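Local structure of immunoreactive 84kD antigen PG93 (Porphyromonas gingivalis, 5M11) at residues S322-Y327 with V378-P383; M338-V344 with F370-I376; Q363-F368 with G401-R406. The protein serves as an essential bacterial-surface component of the type-IX secretion system, built largely from beta-propellers and carrying bound zinc and calcium ions. All blocks are in the same frame, centred on the assembly; numbering follows the deposited sequence.

Two consecutive four-stranded antiparallel sheets, blades of a beta-propeller, frame all three contacts. The earlier blade holds strands 325-329 and 343-347, the later one strands 373-378 and 402-407, with helix 357-364 between them. Contacts 1 and 2 both join the earlier blade to the later one; their centres lie about 20 Å apart, and Tyr-327 CB meets Ile-376 CG2 at 3.8 Å. Contact 3 sets the helix end against the last strand, 402-407, its centre about 14 Å from contact 2 and about 21 Å from contact 1. Along the chain, contact 2 falls wholly between the segments of contact 1, while contact 3 alternates with both. The second blade is thus tied to what precedes it at three places.

Contact 1: S322-Y327 with V378-P383; sequences SHGRLY and VSNGDP. With ZN (zinc ion), chain J; ZN (zinc ion), chain D.
His-323 and Tyr-327 both carry CG anti to the carbonyl carbon (chi1 -53° and -60°), which sends imidazole and phenol across to the loop after strand 373-378. The His-323 ring enters this loop edge first: NE2 donates to Ser-379 O at 2.8 Å, in the carbonyl plane and close to the ring's own plane. Pro-383 lies over one face, its CD 4.3 Å from the His-323 ring centroid. The Tyr-327 hydroxyl donates to Pro-383 O (OH to O 2.7 Å), tilted from the carbonyl plane. Beneath that phenol sits Val-378, whose CG2 is 3.4 Å from the Tyr-327 ring centroid and almost on its normal, a CH-pi contact. Thus the type I' turn from Ser-322 to Arg-325, in one propeller blade, is joined to a loop of the next.

Two zinc ions lie at the contact. His-323 ND1 binds one at 2.0 Å, while both carboxylate oxygens of Asp-382 chelate the other alongside Asp-384 and Lys-399. Since ND1 coordinates metal and NE2 donates, each ring nitrogen of His-323 has its own role; the bond to Ser-379 O probably fixes the rotation of this zinc ligand.

Contact 2: M338-V344 with F370-I376; sequences MGHAGMV and FNDAIDI. With ZN (zinc ion), chain H.
Asp-372 grips the loop before strand 343-347 at a junction between neighbouring blades of the beta-propeller. Its side chain leaves the backbone away from that loop, but with CG anti to the carbonyl carbon (chi1 -38°) the carboxylate turns back. OD1 accepts from His-340 N at 2.9 Å on the syn side, well out of the carboxylate plane, while Gly-339 N makes a weak hydrogen bond to OD2. Met-338 lies across the same group, its CB 3.5 Å from Asp-372 OD2. The backbones answer this with a single bridge between Ala-341 and Asn-371: Asp-372 N donates to His-340 O at 2.8 Å, and Gly-342 N donates to Phe-370 O at 3.0 Å.

His-340 takes the opposite course. Its CG is anti to the backbone N (chi1 -168°), carrying the imidazole away from the 370-376 segment, and NE2 binds zinc at 2.1 Å in a site that Asp-315 shares. ND1 donates to Ala-341 O, a second hold on the ring. Through His-340 N, Asp-372 holds the backbone of a zinc ligand without touching the metal. Asn-371 OD1, close to Ala-341 CA, is hydrogen-bonded to Lys-357 NZ.

Further along, the Phe-370 ring runs beside Gly-342 and also meets Phe-396 edge-to-face. Val-344 spans the classic beta bulge in which Ile-374 and Asp-375 face Gly-389: CG2 reaches the edge of the Phe-370 ring before it, and CG1 is 4.1 Å from Ile-376 CD1 after it.

Contact 3: Q363-F368 with G401-R406; sequences QLGGGF and GKAIAR
Lys-402 and Gln-363 open a contact in which the end of helix 357-364 rests on the last strand, 402-407, of a four-stranded propeller blade. Their side chains cross at about a right angle, and Gln-363 OE1 lies 3.3 Å from Lys-402 CG, while the rest of the lysine leads away. No hydrogen bond spans the two segments, so the association rests on van der Waals and CH-pi contacts.

Ala-403 comes next, its methyl pointing at the helix, where CB is 3.9 Å from Leu-364 CD1. The other leucine branch rests against the strand backbone: Leu-364 CD2 approaches Ala-403 O and the nitrogen of Ala-405. Ile-404 and Ala-405 both face Glu-397, forming a classic beta bulge, and turn away from the helix.

Beyond the bulge Arg-406 points back. Its CB touches Leu-364 CD1 at 3.9 Å; the chain, kinked about CG-CD (88°), then runs over Phe-368, whose ring reaches it with CG between the backbone N and the carbonyl carbon (chi1 60°). Ring and guanidinium planes are only 8° apart, but the two side chains run in opposite directions, so the group over the ring face is the arginine methylene, its CD 3.8 Å from the Phe-368 ring centroid in a CH-pi contact. Arg-406 NH1 donates to Asn-393 O, while one face of that group is met by Phe-368 CB, 3.6 Å from Arg-406 CZ.

Contact 1: S322-Y327 with V378-P383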
# COMPACT_ATOMS: atom_id res chain seq x y z
N SER A 322 6.67 -9.86 15.88
CA SER A 322 6.98 -10.74 17.01
C SER A 322 7.28 -12.17 16.53
O SER A 322 6.74 -12.59 15.52
CB SER A 322 5.84 -10.78 18.02
OG SER A 322 5.06 -9.60 18.08
N HIS A 323 8.10 -12.91 17.29
CA HIS A 323 8.45 -14.31 17.06
C HIS A 323 8.77 -14.64 15.58
O HIS A 323 8.33 -15.68 15.08
CB HIS A 323 7.34 -15.26 17.57
CG HIS A 323 6.91 -15.04 18.99
ND1 HIS A 323 7.81 -15.10 20.04
CD2 HIS A 323 5.67 -14.80 19.49
CE1 HIS A 323 7.10 -14.88 21.14
NE2 HIS A 323 5.81 -14.70 20.86
N GLY A 324 9.55 -13.75 14.94
CA GLY A 324 9.96 -13.82 13.53
C GLY A 324 8.82 -13.77 12.53
O GLY A 324 8.94 -14.29 11.41
N ARG A 325 7.68 -13.16 12.92
CA ARG A 325 6.46 -13.03 12.15
C ARG A 325 5.94 -11.61 12.20
O ARG A 325 6.11 -10.91 13.21
CB ARG A 325 5.36 -13.96 12.71
CG ARG A 325 5.35 -15.34 12.13
CD ARG A 325 4.53 -16.30 12.97
NE ARG A 325 4.62 -17.66 12.45
CZ ARG A 325 5.49 -18.58 12.87
NH1 ARG A 325 6.33 -18.30 13.86
NH2 ARG A 325 5.51 -19.79 12.32
N LEU A 326 5.26 -11.20 11.11
CA LEU A 326 4.60 -9.91 11.02
C LEU A 326 3.12 -10.14 11.29
O LEU A 326 2.57 -11.12 10.80
CB LEU A 326 4.84 -9.25 9.65
CG LEU A 326 4.20 -7.88 9.36
CD1 LEU A 326 5.04 -6.75 9.90
CD2 LEU A 326 4.00 -7.68 7.88
N TYR A 327 2.50 -9.29 12.09
CA TYR A 327 1.08 -9.34 12.42
C TYR A 327 0.49 -8.03 11.94
O TYR A 327 1.00 -6.97 12.30
CB TYR A 327 0.86 -9.57 13.94
CG TYR A 327 1.44 -10.87 14.49
CD1 TYR A 327 0.61 -11.95 14.79
CD2 TYR A 327 2.80 -11.00 14.73
CE1 TYR A 327 1.14 -13.13 15.30
CE2 TYR A 327 3.34 -12.18 15.23
CZ TYR A 327 2.50 -13.25 15.52
OH TYR A 327 3.04 -14.41 16.02
N VAL A 378 0.14 -10.05 20.52
CA VAL A 378 0.74 -11.38 20.43
C VAL A 378 1.26 -11.80 21.81
O VAL A 378 1.89 -11.00 22.50
CB VAL A 378 1.90 -11.41 19.39
CG1 VAL A 378 2.37 -12.83 19.13
CG2 VAL A 378 1.48 -10.74 18.09
N SER A 379 1.04 -13.06 22.19
CA SER A 379 1.57 -13.50 23.47
C SER A 379 3.09 -13.70 23.39
O SER A 379 3.65 -13.76 22.29
CB SER A 379 0.88 -14.78 23.92
OG SER A 379 1.24 -15.86 23.07
N ASN A 380 3.74 -13.74 24.56
CA ASN A 380 5.17 -14.02 24.75
C ASN A 380 5.30 -15.54 24.78
O ASN A 380 4.53 -16.20 25.48
CB ASN A 380 5.70 -13.38 26.06
CG ASN A 380 4.74 -12.44 26.80
OD1 ASN A 380 4.44 -11.33 26.33
ND2 ASN A 380 4.28 -12.84 27.99
N GLY A 381 6.18 -16.09 23.96
CA GLY A 381 6.36 -17.54 23.92
C GLY A 381 5.45 -18.33 22.99
O GLY A 381 5.88 -19.36 22.47
N ASP A 382 4.19 -17.88 22.77
CA ASP A 382 3.29 -18.62 21.88
C ASP A 382 2.93 -17.75 20.64
O ASP A 382 1.97 -16.98 20.68
CB ASP A 382 2.04 -19.14 22.63
CG ASP A 382 1.29 -20.29 21.98
OD1 ASP A 382 0.31 -20.79 22.59
OD2 ASP A 382 1.64 -20.68 20.85
N PRO A 383 3.70 -17.85 19.52
CA PRO A 383 3.39 -17.04 18.32
C PRO A 383 2.00 -17.25 17.75
O PRO A 383 1.45 -16.28 17.22
CB PRO A 383 4.44 -17.51 17.30
CG PRO A 383 4.94 -18.81 17.80
CD PRO A 383 4.89 -18.69 19.30
ZN ZN J . 9.04 -16.70 19.77
ZN ZN D . -0.07 -22.01 20.83

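Contact 2: M338-V344 with F370-I376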
# COMPACT_ATOMS: atom_id res chain seq x y z
N MET A 338 -16.98 2.48 9.91
CA MET A 338 -17.11 1.03 10.05
C MET A 338 -17.36 0.38 8.69
O MET A 338 -17.21 1.02 7.65
CB MET A 338 -18.25 0.71 11.04
CG MET A 338 -17.89 0.98 12.49
SD MET A 338 -19.30 0.96 13.62
CE MET A 338 -19.53 -0.81 13.85
N GLY A 339 -17.71 -0.91 8.72
CA GLY A 339 -18.05 -1.70 7.55
C GLY A 339 -16.90 -2.25 6.74
O GLY A 339 -17.14 -2.90 5.71
N HIS A 340 -15.63 -1.99 7.16
CA HIS A 340 -14.47 -2.50 6.45
C HIS A 340 -14.29 -3.95 6.85
O HIS A 340 -14.09 -4.22 8.04
CB HIS A 340 -13.19 -1.68 6.73
CG HIS A 340 -12.06 -2.03 5.80
ND1 HIS A 340 -11.36 -3.22 5.92
CD2 HIS A 340 -11.56 -1.33 4.76
CE1 HIS A 340 -10.47 -3.21 4.94
NE2 HIS A 340 -10.54 -2.09 4.22
N ALA A 341 -14.38 -4.87 5.88
CA ALA A 341 -14.24 -6.31 6.10
C ALA A 341 -12.99 -6.65 6.94
O ALA A 341 -11.90 -6.16 6.65
CB ALA A 341 -14.19 -7.03 4.76
N GLY A 342 -13.21 -7.43 8.01
CA GLY A 342 -12.16 -7.86 8.92
C GLY A 342 -11.11 -8.67 8.20
O GLY A 342 -11.46 -9.48 7.32
N MET A 343 -9.82 -8.41 8.52
CA MET A 343 -8.69 -9.08 7.88
C MET A 343 -7.45 -9.03 8.79
O MET A 343 -7.01 -7.96 9.24
CB MET A 343 -8.40 -8.46 6.50
CG MET A 343 -7.18 -8.99 5.79
SD MET A 343 -7.36 -10.61 5.01
CE MET A 343 -8.45 -10.22 3.62
N VAL A 344 -6.91 -10.22 9.07
CA VAL A 344 -5.70 -10.36 9.87
C VAL A 344 -4.67 -11.03 8.94
O VAL A 344 -4.98 -12.03 8.28
CB VAL A 344 -5.93 -11.11 11.21
CG1 VAL A 344 -4.64 -11.23 12.00
CG2 VAL A 344 -7.00 -10.43 12.05
N PHE A 370 -17.44 -9.58 12.16
CA PHE A 370 -15.97 -9.59 11.96
C PHE A 370 -15.54 -8.51 10.97
O PHE A 370 -15.12 -8.80 9.84
CB PHE A 370 -15.36 -10.96 11.57
CG PHE A 370 -13.84 -10.92 11.68
CD1 PHE A 370 -13.22 -10.64 12.89
CD2 PHE A 370 -13.04 -11.11 10.56
CE1 PHE A 370 -11.82 -10.58 12.99
CE2 PHE A 370 -11.64 -11.05 10.66
CZ PHE A 370 -11.04 -10.78 11.87
N ASN A 371 -15.71 -7.26 11.40
CA ASN A 371 -15.35 -6.07 10.65
C ASN A 371 -14.45 -5.18 11.49
O ASN A 371 -14.48 -5.24 12.72
CB ASN A 371 -16.60 -5.27 10.22
CG ASN A 371 -17.45 -5.88 9.13
OD1 ASN A 371 -16.98 -6.44 8.13
ND2 ASN A 371 -18.75 -5.69 9.26
N ASP A 372 -13.68 -4.33 10.79
CA ASP A 372 -12.79 -3.31 11.31
C ASP A 372 -11.89 -3.85 12.41
O ASP A 372 -11.94 -3.38 13.54
CB ASP A 372 -13.57 -2.07 11.80
CG ASP A 372 -14.76 -1.70 10.95
OD1 ASP A 372 -14.55 -1.25 9.80
OD2 ASP A 372 -15.91 -1.87 11.43
N ALA A 373 -11.06 -4.84 12.05
CA ALA A 373 -10.02 -5.37 12.94
C ALA A 373 -8.93 -4.30 13.00
O ALA A 373 -8.36 -3.96 11.96
CB ALA A 373 -9.49 -6.69 12.39
N ILE A 374 -8.73 -3.67 14.16
CA ILE A 374 -7.83 -2.52 14.24
C ILE A 374 -6.58 -2.67 15.16
O ILE A 374 -5.72 -1.77 15.13
CB ILE A 374 -8.63 -1.26 14.65
CG1 ILE A 374 -9.55 -1.54 15.85
CG2 ILE A 374 -9.41 -0.70 13.47
CD1 ILE A 374 -9.64 -0.47 16.71
N ASP A 375 -6.48 -3.74 15.98
CA ASP A 375 -5.30 -3.93 16.83
C ASP A 375 -5.00 -5.42 17.08
O ASP A 375 -5.91 -6.25 17.14
CB ASP A 375 -5.39 -3.16 18.17
CG ASP A 375 -4.08 -2.57 18.72
OD1 ASP A 375 -2.98 -3.04 18.30
OD2 ASP A 375 -4.14 -1.68 19.58
N ILE A 376 -3.71 -5.72 17.18
CA ILE A 376 -3.17 -7.05 17.44
C ILE A 376 -2.40 -7.02 18.75
O ILE A 376 -1.83 -5.97 19.13
CB ILE A 376 -2.25 -7.55 16.28
CG1 ILE A 376 -2.75 -7.11 14.86
CG2 ILE A 376 -2.01 -9.07 16.36
CD1 ILE A 376 -3.99 -7.87 14.27
ZN ZN H . -9.60 -1.88 2.32

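Contact 3: Q363-F368 with G401-R406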
# COMPACT_ATOMS: atom_id res chain seq x y z
N GLN A 363 -15.48 -20.22 11.35
CA GLN A 363 -14.71 -20.87 12.41
C GLN A 363 -15.35 -20.68 13.78
O GLN A 363 -15.28 -21.57 14.62
CB GLN A 363 -13.27 -20.35 12.43
CG GLN A 363 -12.39 -20.94 11.35
CD GLN A 363 -11.11 -20.17 11.15
OE1 GLN A 363 -10.02 -20.75 11.07
NE2 GLN A 363 -11.21 -18.86 11.05
N LEU A 364 -15.97 -19.51 14.01
CA LEU A 364 -16.60 -19.23 15.29
C LEU A 364 -18.10 -19.48 15.24
O LEU A 364 -18.68 -19.88 16.25
CB LEU A 364 -16.32 -17.81 15.77
CG LEU A 364 -14.94 -17.62 16.36
CD1 LEU A 364 -14.58 -16.16 16.49
CD2 LEU A 364 -14.81 -18.32 17.67
N GLY A 365 -18.70 -19.23 14.07
CA GLY A 365 -20.12 -19.41 13.82
C GLY A 365 -21.02 -18.43 14.55
O GLY A 365 -20.69 -17.94 15.64
N GLY A 366 -22.18 -18.17 13.95
CA GLY A 366 -23.17 -17.30 14.56
C GLY A 366 -23.26 -15.90 14.00
O GLY A 366 -22.65 -15.58 12.98
N GLY A 367 -24.03 -15.09 14.71
CA GLY A 367 -24.34 -13.71 14.37
C GLY A 367 -23.45 -12.68 15.03
O GLY A 367 -23.65 -12.33 16.20
N PHE A 368 -22.46 -12.21 14.25
CA PHE A 368 -21.47 -11.14 14.46
C PHE A 368 -20.90 -10.86 13.08
O PHE A 368 -21.13 -11.67 12.17
CB PHE A 368 -20.41 -11.49 15.52
CG PHE A 368 -19.58 -12.71 15.21
CD1 PHE A 368 -18.32 -12.58 14.64
CD2 PHE A 368 -20.05 -13.99 15.50
CE1 PHE A 368 -17.54 -13.71 14.36
CE2 PHE A 368 -19.29 -15.11 15.20
CZ PHE A 368 -18.04 -14.97 14.64
N GLY A 401 -3.68 -21.30 14.27
CA GLY A 401 -4.19 -21.05 12.92
C GLY A 401 -5.68 -21.01 12.71
O GLY A 401 -6.15 -21.16 11.57
N LYS A 402 -6.45 -20.78 13.79
CA LYS A 402 -7.91 -20.70 13.78
C LYS A 402 -8.41 -19.74 14.85
O LYS A 402 -7.70 -19.53 15.84
CB LYS A 402 -8.53 -22.11 14.00
CG LYS A 402 -8.46 -23.07 12.82
CD LYS A 402 -8.98 -24.45 13.17
CE LYS A 402 -8.71 -25.46 12.07
NZ LYS A 402 -9.37 -26.76 12.34
N ALA A 403 -9.61 -19.17 14.68
CA ALA A 403 -10.18 -18.26 15.69
C ALA A 403 -10.94 -19.09 16.69
O ALA A 403 -12.01 -19.60 16.38
CB ALA A 403 -11.09 -17.23 15.04
N ILE A 404 -10.37 -19.27 17.89
CA ILE A 404 -11.00 -20.12 18.90
C ILE A 404 -12.10 -19.39 19.74
O ILE A 404 -12.95 -20.10 20.29
CB ILE A 404 -9.95 -20.81 19.83
CG1 ILE A 404 -9.07 -19.80 20.58
CG2 ILE A 404 -9.10 -21.81 19.05
CD1 ILE A 404 -8.57 -20.32 21.96
N ALA A 405 -12.12 -18.02 19.85
CA ALA A 405 -13.17 -17.36 20.66
C ALA A 405 -13.45 -15.91 20.28
O ALA A 405 -12.54 -15.20 19.88
CB ALA A 405 -12.80 -17.40 22.14
N ARG A 406 -14.72 -15.46 20.48
CA ARG A 406 -15.19 -14.07 20.36
C ARG A 406 -15.76 -13.60 21.72
O ARG A 406 -16.73 -14.18 22.23
CB ARG A 406 -16.20 -13.85 19.22
CG ARG A 406 -16.68 -12.39 19.17
CD ARG A 406 -17.76 -12.12 18.16
NE ARG A 406 -19.10 -12.34 18.70
CZ ARG A 406 -19.92 -11.39 19.12
NH1 ARG A 406 -19.55 -10.11 19.08
NH2 ARG A 406 -21.13 -11.69 19.59